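Local atomic coordinates of CG4930 (PDB entry 3ISM), a protein that binds and inhibits the nuclease EndoG, consistent with ribonuclease inhibitor activity. Residues Q270-K281 / F311-G322; Y222-V230 / S244-A252. The protein carries 1 engineered substitution. All blocks are in the same frame, centred on the assembly; numbering follows the deposited sequence.

Contact 1: Q270-K281 / F311-G322; sequences QNKAAELLQEYK and FWRDKMVKMELG
Phe311 lays the edge of its ring against the backbone of Gln270 and Ala274. Its CE1 lies 3.3 Å from Gln270 O, near the ring plane, and Ala274 N sits at the same edge. With chi1 at -169° the ring swings away from its own backbone N and over to helix 267-287. Ala273 CB meets the ring obliquely. Lys315 bends at chi2 (-59°), and its CD passes 3.6 Å from Ala274 CB. Its NZ bonds Asn271 OD1 at 3.0 Å, nearly along the C=O axis. Segments 270-281 and 311-317 run in roughly the same direction, their axes at 30°. Helix 309-317 ends in a Schellman motif, with Glu320 at positive phi as the C-prime residue. This turn sets Leu321 against the first helix: its CD1 lies 4.0 Å from Leu277 CD2, and its CD2 packs on Gln278. Lys281, extended, reaches the end of this turn and just beyond. Its NZ bonds Glu320 O and Gly322 O, both at 2.8 Å, from above the Gly322 carbonyl plane and tilted from that of Glu320. A leucine here has no amine, and both carbonyls would probably lose their tie to the helix. The Glu320 carboxylate pairs with Arg327.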
loop_
_atom_site.group_PDB
_atom_site.type_symbol
_atom_site.label_atom_id
_atom_site.label_comp_id
_atom_site.label_asym_id
_atom_site.label_seq_id
_atom_site.Cartn_x
_atom_site.Cartn_y
_atom_site.Cartn_z
ATOM N N GLN C 270 16.836 -42.570 27.026
ATOM C CA GLN C 270 17.754 -41.465 26.730
ATOM C C GLN C 270 17.463 -40.879 25.344
ATOM O O GLN C 270 17.629 -39.676 25.125
ATOM C CB GLN C 270 19.219 -41.914 26.830
ATOM C CG GLN C 270 19.758 -42.021 28.263
ATOM C CD GLN C 270 21.258 -42.366 28.316
ATOM O OE1 GLN C 270 22.047 -41.989 27.432
ATOM N NE2 GLN C 270 21.652 -43.079 29.369
ATOM N N ASN C 271 17.037 -41.740 24.418
ATOM C CA ASN C 271 16.592 -41.315 23.089
ATOM C C ASN C 271 15.270 -40.549 23.127
ATOM O O ASN C 271 15.108 -39.559 22.415
ATOM C CB ASN C 271 16.471 -42.513 22.144
ATOM C CG ASN C 271 17.818 -43.033 21.684
ATOM O OD1 ASN C 271 18.789 -42.280 21.597
ATOM N ND2 ASN C 271 17.883 -44.326 21.379
ATOM N N LYS C 272 14.342 -41.010 23.968
ATOM C CA LYS C 272 13.022 -40.388 24.127
ATOM C C LYS C 272 13.086 -39.044 24.844
ATOM O O LYS C 272 12.237 -38.174 24.624
ATOM C CB LYS C 272 12.066 -41.321 24.877
ATOM C CG LYS C 272 11.587 -42.519 24.064
ATOM C CD LYS C 272 10.733 -43.456 24.905
ATOM C CE LYS C 272 10.368 -44.712 24.129
ATOM N NZ LYS C 272 9.733 -45.745 24.995
ATOM N N ALA C 273 14.085 -38.883 25.711
ATOM C CA ALA C 273 14.291 -37.625 26.424
ATOM C C ALA C 273 14.888 -36.583 25.486
ATOM O O ALA C 273 14.436 -35.434 25.454
ATOM C CB ALA C 273 15.186 -37.833 27.640
ATOM N N ALA C 274 15.892 -37.002 24.716
ATOM C CA ALA C 274 16.531 -36.154 23.709
ATOM C C ALA C 274 15.567 -35.767 22.579
ATOM O O ALA C 274 15.662 -34.669 22.019
ATOM C CB ALA C 274 17.747 -36.850 23.142
ATOM N N GLU C 275 14.656 -36.688 22.261
ATOM C CA GLU C 275 13.623 -36.508 21.245
ATOM C C GLU C 275 12.746 -35.313 21.612
ATOM O O GLU C 275 12.588 -34.379 20.819
ATOM C CB GLU C 275 12.757 -37.767 21.184
ATOM C CG GLU C 275 12.529 -38.349 19.803
ATOM C CD GLU C 275 11.970 -39.761 19.863
ATOM O OE1 GLU C 275 12.429 -40.546 20.722
ATOM O OE2 GLU C 275 11.076 -40.091 19.055
ATOM N N LEU C 276 12.198 -35.352 22.828
ATOM C CA LEU C 276 11.305 -34.306 23.327
ATOM C C LEU C 276 12.028 -32.977 23.575
ATOM O O LEU C 276 11.512 -31.913 23.227
ATOM C CB LEU C 276 10.578 -34.775 24.596
ATOM C CG LEU C 276 9.671 -33.774 25.324
ATOM C CD1 LEU C 276 8.625 -33.183 24.392
ATOM C CD2 LEU C 276 8.997 -34.418 26.508
ATOM N N LEU C 277 13.222 -33.054 24.159
ATOM C CA LEU C 277 13.996 -31.871 24.527
ATOM C C LEU C 277 14.363 -31.003 23.330
ATOM O O LEU C 277 14.459 -29.782 23.459
ATOM C CB LEU C 277 15.262 -32.276 25.291
ATOM C CG LEU C 277 16.101 -31.202 26.000
ATOM C CD1 LEU C 277 15.266 -30.324 26.938
ATOM C CD2 LEU C 277 17.263 -31.852 26.753
ATOM N N GLN C 278 14.560 -31.632 22.173
ATOM C CA GLN C 278 14.863 -30.898 20.945
ATOM C C GLN C 278 13.638 -30.138 20.425
ATOM O O GLN C 278 13.757 -28.989 19.982
ATOM C CB GLN C 278 15.432 -31.827 19.868
ATOM C CG GLN C 278 16.079 -31.083 18.696
ATOM C CD GLN C 278 16.742 -32.002 17.687
ATOM O OE1 GLN C 278 16.355 -33.161 17.529
ATOM N NE2 GLN C 278 17.746 -31.479 16.986
ATOM N N GLU C 279 12.469 -30.773 20.498
ATOM C CA GLU C 279 11.257 -30.114 20.041
ATOM C C GLU C 279 10.706 -29.103 21.047
ATOM O O GLU C 279 10.219 -28.037 20.652
ATOM C CB GLU C 279 10.202 -31.120 19.570
ATOM C CG GLU C 279 10.603 -31.884 18.295
ATOM C CD GLU C 279 11.476 -31.075 17.337
ATOM O OE1 GLU C 279 11.085 -29.945 16.956
ATOM O OE2 GLU C 279 12.555 -31.581 16.958
ATOM N N TYR C 280 10.819 -29.406 22.339
ATOM C CA TYR C 280 10.456 -28.436 23.360
ATOM C C TYR C 280 11.351 -27.193 23.253
ATOM O O TYR C 280 10.851 -26.070 23.332
ATOM C CB TYR C 280 10.481 -29.052 24.761
ATOM C CG TYR C 280 10.476 -28.035 25.878
ATOM C CD1 TYR C 280 9.486 -27.050 25.960
ATOM C CD2 TYR C 280 11.456 -28.058 26.856
ATOM C CE1 TYR C 280 9.502 -26.108 26.977
ATOM C CE2 TYR C 280 11.466 -27.131 27.883
ATOM C CZ TYR C 280 10.493 -26.161 27.938
ATOM O OH TYR C 280 10.522 -25.246 28.962
ATOM N N LYS C 281 12.652 -27.384 23.027
ATOM C CA LYS C 281 13.554 -26.243 22.805
ATOM C C LYS C 281 13.119 -25.391 21.602
ATOM O O LYS C 281 13.039 -24.162 21.704
ATOM C CB LYS C 281 15.036 -26.666 22.674
ATOM C CG LYS C 281 15.968 -25.465 22.442
ATOM C CD LYS C 281 17.434 -25.814 22.284
ATOM C CE LYS C 281 18.199 -24.603 21.759
ATOM N NZ LYS C 281 19.679 -24.749 21.911
ATOM N N PHE C 311 24.444 -39.195 27.678
ATOM C CA PHE C 311 23.389 -38.234 27.411
ATOM C C PHE C 311 23.994 -36.850 27.200
ATOM O O PHE C 311 23.644 -36.170 26.240
ATOM C CB PHE C 311 22.336 -38.211 28.528
ATOM C CG PHE C 311 21.088 -37.427 28.171
ATOM C CD1 PHE C 311 20.122 -37.973 27.331
ATOM C CD2 PHE C 311 20.883 -36.148 28.677
ATOM C CE1 PHE C 311 18.973 -37.256 27.002
ATOM C CE2 PHE C 311 19.733 -35.426 28.355
ATOM C CZ PHE C 311 18.777 -35.982 27.515
ATOM N N TRP C 312 24.926 -36.458 28.071
ATOM C CA TRP C 312 25.551 -35.140 27.973
ATOM C C TRP C 312 26.225 -34.920 26.613
ATOM O O TRP C 312 25.887 -33.974 25.897
ATOM C CB TRP C 312 26.535 -34.899 29.131
ATOM C CG TRP C 312 27.334 -33.605 29.039
ATOM C CD1 TRP C 312 28.702 -33.482 29.025
ATOM C CD2 TRP C 312 26.815 -32.265 28.945
ATOM N NE1 TRP C 312 29.061 -32.155 28.938
ATOM C CE2 TRP C 312 27.923 -31.389 28.887
ATOM C CE3 TRP C 312 25.523 -31.720 28.911
ATOM C CZ2 TRP C 312 27.773 -29.998 28.790
ATOM C CZ3 TRP C 312 25.384 -30.339 28.810
ATOM C CH2 TRP C 312 26.502 -29.497 28.750
ATOM N N ARG C 313 27.140 -35.820 26.255
ATOM C CA ARG C 313 27.950 -35.670 25.044
ATOM C C ARG C 313 27.184 -35.827 23.725
ATOM O O ARG C 313 27.314 -34.984 22.844
ATOM C CB ARG C 313 29.136 -36.637 25.068
ATOM C CG ARG C 313 30.096 -36.430 26.229
ATOM C CD ARG C 313 31.392 -37.164 25.981
ATOM N NE ARG C 313 31.172 -38.566 25.634
ATOM C CZ ARG C 313 31.112 -39.566 26.511
ATOM N NH1 ARG C 313 31.250 -39.339 27.813
ATOM N NH2 ARG C 313 30.910 -40.803 26.081
ATOM N N ASP C 314 26.393 -36.893 23.602
ATOM C CA ASP C 314 25.740 -37.258 22.336
ATOM C C ASP C 314 24.399 -36.569 22.129
ATOM O O ASP C 314 23.897 -36.486 21.000
ATOM C CB ASP C 314 25.527 -38.772 22.241
ATOM C CG ASP C 314 26.797 -39.566 22.494
ATOM O OD1 ASP C 314 27.903 -39.003 22.345
ATOM O OD2 ASP C 314 26.682 -40.759 22.847
ATOM N N LYS C 315 23.809 -36.090 23.215
ATOM C CA LYS C 315 22.514 -35.427 23.122
ATOM C C LYS C 315 22.603 -33.929 23.413
ATOM O O LYS C 315 22.388 -33.118 22.516
ATOM C CB LYS C 315 21.466 -36.118 24.015
ATOM C CG LYS C 315 21.399 -37.648 23.846
ATOM C CD LYS C 315 21.074 -38.052 22.408
ATOM C CE LYS C 315 21.044 -39.563 22.249
ATOM N NZ LYS C 315 20.539 -39.952 20.896
ATOM N N MET C 316 22.939 -33.568 24.648
ATOM C CA MET C 316 22.932 -32.159 25.058
ATOM C C MET C 316 23.994 -31.288 24.369
ATOM O O MET C 316 23.712 -30.128 23.989
ATOM C CB MET C 316 23.056 -32.044 26.569
ATOM C CG MET C 316 21.928 -32.707 27.328
ATOM S SD MET C 316 21.798 -32.092 29.010
ATOM C CE MET C 316 21.085 -30.471 28.704
ATOM N N VAL C 317 25.197 -31.854 24.205
ATOM C CA VAL C 317 26.285 -31.188 23.487
ATOM C C VAL C 317 26.113 -31.320 21.968
ATOM O O VAL C 317 25.981 -30.312 21.269
ATOM C CB VAL C 317 27.680 -31.726 23.906
ATOM C CG1 VAL C 317 28.786 -31.158 23.004
ATOM C CG2 VAL C 317 27.965 -31.401 25.367
ATOM N N LYS C 318 26.095 -32.562 21.478
ATOM C CA LYS C 318 26.089 -32.858 20.042
ATOM C C LYS C 318 24.916 -32.224 19.296
ATOM O O LYS C 318 25.101 -31.652 18.221
ATOM C CB LYS C 318 26.116 -34.372 19.804
ATOM C CG LYS C 318 26.085 -34.791 18.332
ATOM C CD LYS C 318 26.583 -36.233 18.152
ATOM C CE LYS C 318 25.526 -37.274 18.524
ATOM N NZ LYS C 318 26.109 -38.644 18.651
ATOM N N MET C 319 23.724 -32.301 19.884
ATOM C CA MET C 319 22.528 -31.745 19.256
ATOM C C MET C 319 22.217 -30.309 19.671
ATOM O O MET C 319 21.124 -29.797 19.376
ATOM C CB MET C 319 21.333 -32.645 19.516
ATOM C CG MET C 319 21.565 -34.071 19.089
ATOM S SD MET C 319 20.268 -35.111 19.755
ATOM C CE MET C 319 20.322 -36.486 18.588
ATOM N N GLU C 320 23.173 -29.671 20.351
ATOM C CA GLU C 320 23.084 -28.256 20.730
ATOM C C GLU C 320 21.800 -27.952 21.523
ATOM O O GLU C 320 21.003 -27.098 21.140
ATOM C CB GLU C 320 23.185 -27.380 19.474
ATOM C CG GLU C 320 23.645 -25.940 19.699
ATOM C CD GLU C 320 23.593 -25.112 18.419
ATOM O OE1 GLU C 320 24.153 -25.561 17.386
ATOM O OE2 GLU C 320 22.991 -24.006 18.453
ATOM N N LEU C 321 21.601 -28.665 22.627
ATOM C CA LEU C 321 20.365 -28.530 23.401
ATOM C C LEU C 321 20.514 -27.596 24.595
ATOM O O LEU C 321 19.742 -27.651 25.557
ATOM C CB LEU C 321 19.813 -29.903 23.806
ATOM C CG LEU C 321 19.449 -30.784 22.597
ATOM C CD1 LEU C 321 18.794 -32.088 23.038
ATOM C CD2 LEU C 321 18.563 -30.024 21.576
ATOM N N GLY C 322 21.504 -26.717 24.504
ATOM C CA GLY C 322 21.749 -25.721 25.532
ATOM C C GLY C 322 20.800 -24.552 25.422
ATOM O O GLY C 322 19.768 -24.656 24.752
#

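Contact 2: Y222-V230 / S244-A252; sequences YRTLMKRFV and SVKKIAAAA
Ile248 holds CG1 anti to its carbonyl carbon (chi1 -53°) and CG2 anti to its backbone N, which sends its two branches to different partners on helix 220-229. Tyr222 has CG anti to the backbone N (chi1 165°), and this brings CD1 and CE1 of its ring to the CG2 branch. Tyr222 CE1 lies 3.6 Å from Ile248 CG2. The same two ring atoms also meet Ala252 CB, 3.8 Å from Tyr222 CD1; both methyls approach obliquely. The longer branch of Ile248 ends among several groups. Its CD1 is 3.5 Å from Leu225 O, and the CG of Leu225 stands beside it. Met226 bends at chi2 and lays SD against Ile248, 3.8 Å from its CD1. Val230 slides past Ile248 in the opposite direction, with CG2 3.8 Å from Ile248 CD1. Farther along, Val230 CG1 meets Val245 CG2 at 4.3 Å. Helices 220-229 and 238-261 pair in the helical C-terminal half of the chain. Over these segments they run antiparallel, at 174°, their axes 10.7 Å apart at closest approach. Tyr222 OH is hydrogen-bonded to Asp283 of helix 267-287. The side chains that meet between 222-230 and 244-252 are almost all apolar, so this pairing rests on shape and van der Waals contact, with Ile248 as its main wedge.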
loop_
_atom_site.group_PDB
_atom_site.type_symbol
_atom_site.label_atom_id
_atom_site.label_comp_id
_atom_site.label_asym_id
_atom_site.label_seq_id
_atom_site.Cartn_x
_atom_site.Cartn_y
_atom_site.Cartn_z
ATOM N N TYR C 222 3.353 -34.921 23.182
ATOM C CA TYR C 222 3.569 -33.484 23.352
ATOM C C TYR C 222 3.055 -32.728 22.132
ATOM O O TYR C 222 2.421 -31.680 22.266
ATOM C CB TYR C 222 5.067 -33.204 23.575
ATOM C CG TYR C 222 5.514 -31.757 23.416
ATOM C CD1 TYR C 222 5.646 -30.920 24.525
ATOM C CD2 TYR C 222 5.838 -31.237 22.163
ATOM C CE1 TYR C 222 6.066 -29.596 24.383
ATOM C CE2 TYR C 222 6.250 -29.916 22.012
ATOM C CZ TYR C 222 6.364 -29.104 23.122
ATOM O OH TYR C 222 6.778 -27.801 22.966
ATOM N N ARG C 223 3.347 -33.273 20.950
ATOM C CA ARG C 223 2.971 -32.664 19.678
ATOM C C ARG C 223 1.463 -32.551 19.511
ATOM O O ARG C 223 0.951 -31.472 19.213
ATOM C CB ARG C 223 3.550 -33.455 18.503
ATOM C CG ARG C 223 5.004 -33.167 18.197
ATOM C CD ARG C 223 5.296 -33.433 16.730
ATOM N NE ARG C 223 6.708 -33.258 16.411
ATOM C CZ ARG C 223 7.544 -34.256 16.145
ATOM N NH1 ARG C 223 7.111 -35.510 16.154
ATOM N NH2 ARG C 223 8.814 -33.998 15.865
ATOM N N THR C 224 0.764 -33.669 19.706
ATOM C CA THR C 224 -0.689 -33.723 19.539
ATOM C C THR C 224 -1.385 -32.776 20.517
ATOM O O THR C 224 -2.346 -32.100 20.150
ATOM C CB THR C 224 -1.230 -35.164 19.701
ATOM O OG1 THR C 224 -0.384 -36.074 18.988
ATOM C CG2 THR C 224 -2.653 -35.279 19.155
ATOM N N LEU C 225 -0.872 -32.716 21.746
ATOM C CA LEU C 225 -1.385 -31.800 22.765
ATOM C C LEU C 225 -1.165 -30.339 22.370
ATOM O O LEU C 225 -2.002 -29.477 22.651
ATOM C CB LEU C 225 -0.731 -32.086 24.121
ATOM C CG LEU C 225 -1.390 -31.493 25.372
ATOM C CD1 LEU C 225 -2.740 -32.145 25.649
ATOM C CD2 LEU C 225 -0.475 -31.641 26.577
ATOM N N MET C 226 -0.035 -30.074 21.717
ATOM C CA MET C 226 0.281 -28.744 21.208
ATOM C C MET C 226 -0.579 -28.421 19.985
ATOM O O MET C 226 -0.915 -27.262 19.743
ATOM C CB MET C 226 1.768 -28.652 20.848
ATOM C CG MET C 226 2.340 -27.234 20.819
ATOM S SD MET C 226 2.604 -26.544 22.468
ATOM C CE MET C 226 3.443 -25.019 22.054
ATOM N N LYS C 227 -0.933 -29.451 19.221
ATOM C CA LYS C 227 -1.774 -29.286 18.038
ATOM C C LYS C 227 -3.247 -29.063 18.399
ATOM O O LYS C 227 -3.981 -28.411 17.654
ATOM C CB LYS C 227 -1.631 -30.489 17.101
ATOM C CG LYS C 227 -0.315 -30.533 16.335
ATOM C CD LYS C 227 -0.084 -31.899 15.705
ATOM C CE LYS C 227 1.374 -32.083 15.308
ATOM N NZ LYS C 227 1.648 -33.466 14.833
ATOM N N ARG C 228 -3.664 -29.604 19.545
ATOM C CA ARG C 228 -5.049 -29.500 20.006
ATOM C C ARG C 228 -5.365 -28.156 20.661
ATOM O O ARG C 228 -6.305 -27.468 20.257
ATOM C CB ARG C 228 -5.385 -30.629 20.988
ATOM C CG ARG C 228 -5.623 -31.988 20.357
ATOM C CD ARG C 228 -6.197 -32.955 21.380
ATOM N NE ARG C 228 -5.785 -34.333 21.124
ATOM C CZ ARG C 228 -6.502 -35.230 20.450
ATOM N NH1 ARG C 228 -7.691 -34.910 19.947
ATOM N NH2 ARG C 228 -6.024 -36.455 20.280
ATOM N N PHE C 229 -4.580 -27.792 21.675
ATOM C CA PHE C 229 -4.893 -26.632 22.514
ATOM C C PHE C 229 -4.111 -25.365 22.160
ATOM O O PHE C 229 -4.528 -24.260 22.513
ATOM C CB PHE C 229 -4.726 -26.983 24.000
ATOM C CG PHE C 229 -5.626 -28.102 24.465
ATOM C CD1 PHE C 229 -7.001 -27.912 24.563
ATOM C CD2 PHE C 229 -5.099 -29.345 24.801
ATOM C CE1 PHE C 229 -7.839 -28.944 24.986
ATOM C CE2 PHE C 229 -5.929 -30.381 25.226
ATOM C CZ PHE C 229 -7.301 -30.178 25.319
ATOM N N VAL C 230 -2.985 -25.533 21.467
ATOM C CA VAL C 230 -2.158 -24.403 21.034
ATOM C C VAL C 230 -2.135 -24.317 19.509
ATOM O O VAL C 230 -2.291 -23.240 18.932
ATOM C CB VAL C 230 -0.706 -24.507 21.571
ATOM C CG1 VAL C 230 0.090 -23.249 21.236
ATOM C CG2 VAL C 230 -0.698 -24.744 23.072
ATOM N N SER C 244 -1.301 -21.510 28.716
ATOM C CA SER C 244 -1.521 -22.722 27.916
ATOM C C SER C 244 -0.221 -23.234 27.285
ATOM O O SER C 244 -0.048 -24.438 27.077
ATOM C CB SER C 244 -2.579 -22.462 26.836
ATOM O OG SER C 244 -2.942 -23.654 26.154
ATOM N N VAL C 245 0.684 -22.306 26.980
ATOM C CA VAL C 245 2.029 -22.634 26.512
ATOM C C VAL C 245 2.883 -23.173 27.670
ATOM O O VAL C 245 3.605 -24.159 27.502
ATOM C CB VAL C 245 2.704 -21.408 25.831
ATOM C CG1 VAL C 245 4.228 -21.547 25.801
ATOM C CG2 VAL C 245 2.147 -21.199 24.419
ATOM N N LYS C 246 2.778 -22.533 28.837
ATOM C CA LYS C 246 3.502 -22.959 30.039
ATOM C C LYS C 246 3.107 -24.367 30.482
ATOM O O LYS C 246 3.958 -25.151 30.901
ATOM C CB LYS C 246 3.273 -21.989 31.202
ATOM C CG LYS C 246 3.872 -20.602 31.026
ATOM C CD LYS C 246 5.365 -20.634 30.771
ATOM C CE LYS C 246 5.905 -19.233 30.571
ATOM N NZ LYS C 246 5.895 -18.456 31.845
ATOM N N LYS C 247 1.814 -24.674 30.383
ATOM C CA LYS C 247 1.276 -25.962 30.819
ATOM C C LYS C 247 1.867 -27.132 30.036
ATOM O O LYS C 247 2.103 -28.201 30.596
ATOM C CB LYS C 247 -0.258 -25.976 30.737
ATOM C CG LYS C 247 -0.960 -25.358 31.945
ATOM C CD LYS C 247 -2.458 -25.679 31.944
ATOM C CE LYS C 247 -3.155 -25.246 33.239
ATOM N NZ LYS C 247 -3.333 -23.767 33.344
ATOM N N ILE C 248 2.111 -26.913 28.751
ATOM C CA ILE C 248 2.704 -27.927 27.890
ATOM C C ILE C 248 4.235 -27.891 28.021
ATOM O O ILE C 248 4.913 -28.907 27.828
ATOM C CB ILE C 248 2.236 -27.747 26.421
ATOM C CG1 ILE C 248 0.700 -27.686 26.370
ATOM C CG2 ILE C 248 2.762 -28.856 25.526
ATOM C CD1 ILE C 248 0.089 -27.892 24.997
ATOM N N ALA C 249 4.770 -26.721 28.372
ATOM C CA ALA C 249 6.194 -26.569 28.656
ATOM C C ALA C 249 6.583 -27.309 29.938
ATOM O O ALA C 249 7.507 -28.124 29.933
ATOM C CB ALA C 249 6.573 -25.093 28.755
ATOM N N ALA C 250 5.871 -27.021 31.028
ATOM C CA ALA C 250 6.079 -27.709 32.304
ATOM C C ALA C 250 5.901 -29.226 32.179
ATOM O O ALA C 250 6.632 -29.998 32.813
ATOM C CB ALA C 250 5.148 -27.145 33.380
ATOM N N ALA C 251 4.937 -29.635 31.350
ATOM C CA ALA C 251 4.642 -31.048 31.120
ATOM C C ALA C 251 5.721 -31.740 30.299
ATOM O O ALA C 251 5.893 -32.953 30.396
ATOM C CB ALA C 251 3.284 -31.217 30.455
ATOM N N ALA C 252 6.436 -30.974 29.483
ATOM C CA ALA C 252 7.552 -31.528 28.738
ATOM C C ALA C 252 8.747 -31.699 29.678
ATOM O O ALA C 252 9.410 -32.737 29.668
ATOM C CB ALA C 252 7.903 -30.633 27.566
#

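Helix 267-287 connects the two contacts. Contact 1 sets one of its flanks against helix 309-317 and the turn beyond. Another flank meets both helices of contact 2: Leu276 CD1 lies 3.6 Å from Tyr222 CG, and Tyr280 CE1 lies 3.6 Å from Ala249 CB. Helix 267-287 thus lies between the helix pair of contact 2 and helix 309-317, and the centres of the contacts are about 19 Å apart. Both are partly buried. Contact 1 has the larger interface and mixes apolar packing with lysine bonds to backbone and amide oxygens. Contact 2 is smaller and mostly apolar; Tyr222, Ile248 and Ala252 are buried, while Phe229 near the other end is exposed.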